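Local coordinates for SPbeta prophage-derived uncharacterized protein YopX (Bacillus subtilis, PDB 2I2L), which is of unknown function, a prophage-encoded, all-beta member of the YopX family that assembles as a homodimer, at residues T3-W8 and L54-K59. Residues are numbered along the deposited sequence; the frame is centred on the assembly and turned at random.
Sequences TAYRVW and LMWGAK
R6 and M55, a selenomethionine, face each other as the hydrogen-bonded pair of an antiparallel ladder. Their backbones exchange two hydrogen bonds, R6 N to M55 O and M55 N to R6 O, both 2.9 Å. The two side chains share one face of the sheet. The bend of M55 at chi3 (-79°) sets its CE beside R6 O, where it touches both R6 CD (3.4 Å) and W8 CB (3.9 Å). Its SE meets the edge of the R6 guanidinium, 3.5 Å from NH1, while R6 NE is hydrogen-bonded to Y15 OH.

Y5, V7, L54 and W56 occupy the other face. W56 CE3 packs 3.5 Å from Y5 CB, and the indole presents its edge to A4 O, which lies in the ring plane. L54 reaches over the same indole, CD2 4.1 Å above the ring plane, and its CG packs against V7 CG1. L23 and L33 add to this apolar layer, and W56 NE1 donates to N2 O of the second subunit. Beyond the bridged residues, G57 N hydrogen-bonds to A4 O from above the carbonyl plane. The pairing is a regular antiparallel beta ladder between strands 5-8 and 53-60, the central pair of a four-stranded sheet whose W56 side extends into the dimer interface.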
# COMPACT_ATOMS: atom_id res chain seq x y z
N THR B 3 -6.52 4.93 2.71
CA THR B 3 -6.46 4.96 4.15
C THR B 3 -6.79 3.67 4.88
O THR B 3 -6.41 3.50 6.03
CB THR B 3 -7.35 6.12 4.67
OG1 THR B 3 -6.54 7.29 4.81
CG2 THR B 3 -8.00 5.77 5.99
N ALA B 4 -7.46 2.75 4.20
CA ALA B 4 -7.83 1.47 4.81
C ALA B 4 -6.66 0.70 5.42
O ALA B 4 -5.61 0.54 4.79
CB ALA B 4 -8.55 0.58 3.80
N TYR B 5 -6.85 0.26 6.65
CA TYR B 5 -5.85 -0.53 7.36
C TYR B 5 -6.57 -1.27 8.48
O TYR B 5 -7.74 -0.99 8.78
CB TYR B 5 -4.75 0.36 7.95
CG TYR B 5 -5.18 1.14 9.17
CD1 TYR B 5 -5.74 2.40 9.05
CD2 TYR B 5 -5.12 0.57 10.45
CE1 TYR B 5 -6.24 3.08 10.15
CE2 TYR B 5 -5.62 1.22 11.56
CZ TYR B 5 -6.19 2.48 11.40
OH TYR B 5 -6.76 3.14 12.48
N ARG B 6 -5.87 -2.24 9.07
CA ARG B 6 -6.37 -3.03 10.19
C ARG B 6 -5.15 -3.40 11.03
O ARG B 6 -4.07 -3.63 10.49
CB ARG B 6 -7.09 -4.31 9.70
CG ARG B 6 -6.34 -5.05 8.60
CD ARG B 6 -6.28 -6.56 8.81
NE ARG B 6 -7.31 -7.30 8.09
CZ ARG B 6 -7.06 -8.37 7.33
NH1 ARG B 6 -5.82 -8.83 7.19
NH2 ARG B 6 -8.06 -8.98 6.71
N VAL B 7 -5.31 -3.42 12.34
CA VAL B 7 -4.21 -3.81 13.21
C VAL B 7 -4.61 -4.94 14.12
O VAL B 7 -5.71 -4.95 14.69
CB VAL B 7 -3.71 -2.65 14.09
CG1 VAL B 7 -3.03 -1.60 13.25
CG2 VAL B 7 -4.85 -2.06 14.85
N TRP B 8 -3.72 -5.91 14.21
CA TRP B 8 -3.90 -7.06 15.08
C TRP B 8 -3.11 -6.64 16.32
O TRP B 8 -1.91 -6.37 16.22
CB TRP B 8 -3.27 -8.29 14.44
CG TRP B 8 -3.34 -9.53 15.26
CD1 TRP B 8 -2.29 -10.27 15.71
CD2 TRP B 8 -4.52 -10.23 15.66
NE1 TRP B 8 -2.74 -11.40 16.35
CE2 TRP B 8 -4.11 -11.40 16.33
CE3 TRP B 8 -5.90 -9.98 15.51
CZ2 TRP B 8 -5.01 -12.33 16.85
CZ3 TRP B 8 -6.80 -10.91 16.03
CH2 TRP B 8 -6.35 -12.07 16.69
N LEU B 54 0.51 -4.24 11.64
CA LEU B 54 -0.19 -3.23 10.84
C LEU B 54 -0.36 -3.78 9.41
O LEU B 54 0.62 -4.10 8.74
CB LEU B 54 0.63 -1.93 10.79
CG LEU B 54 -0.08 -0.57 10.63
CD1 LEU B 54 0.94 0.49 10.29
CD2 LEU B 54 -1.13 -0.62 9.53
N MSE B 55 -1.61 -3.90 8.95
CA MSE B 55 -1.90 -4.38 7.59
C MSE B 55 -2.71 -3.37 6.77
O MSE B 55 -3.84 -2.99 7.14
CB MSE B 55 -2.65 -5.70 7.67
CG MSE B 55 -1.89 -6.81 8.38
SE MSE B 55 -3.14 -8.02 9.24
CE MSE B 55 -3.53 -6.92 10.78
N TRP B 56 -2.14 -2.94 5.65
CA TRP B 56 -2.83 -1.99 4.78
C TRP B 56 -3.84 -2.66 3.87
O TRP B 56 -3.78 -3.87 3.60
CB TRP B 56 -1.83 -1.23 3.92
CG TRP B 56 -0.86 -0.41 4.70
CD1 TRP B 56 0.48 -0.62 4.79
CD2 TRP B 56 -1.15 0.76 5.47
NE1 TRP B 56 1.05 0.36 5.58
CE2 TRP B 56 0.07 1.22 6.00
CE3 TRP B 56 -2.32 1.48 5.75
CZ2 TRP B 56 0.16 2.36 6.81
CZ3 TRP B 56 -2.22 2.62 6.55
CH2 TRP B 56 -0.99 3.04 7.07
N GLY B 57 -4.76 -1.85 3.37
CA GLY B 57 -5.76 -2.38 2.47
C GLY B 57 -5.66 -1.74 1.11
O GLY B 57 -5.15 -0.64 0.97
N ALA B 58 -6.14 -2.45 0.10
CA ALA B 58 -6.16 -1.95 -1.27
C ALA B 58 -7.56 -2.22 -1.81
O ALA B 58 -8.18 -3.24 -1.49
CB ALA B 58 -5.12 -2.69 -2.12
N LYS B 59 -8.08 -1.30 -2.60
CA LYS B 59 -9.39 -1.53 -3.17
C LYS B 59 -9.19 -2.23 -4.52
O LYS B 59 -8.50 -1.71 -5.40
CB LYS B 59 -10.12 -0.20 -3.34
CG LYS B 59 -11.60 -0.36 -3.64
CD LYS B 59 -12.28 0.99 -3.85
CE LYS B 59 -13.77 0.84 -4.04
NZ LYS B 59 -14.41 2.16 -4.19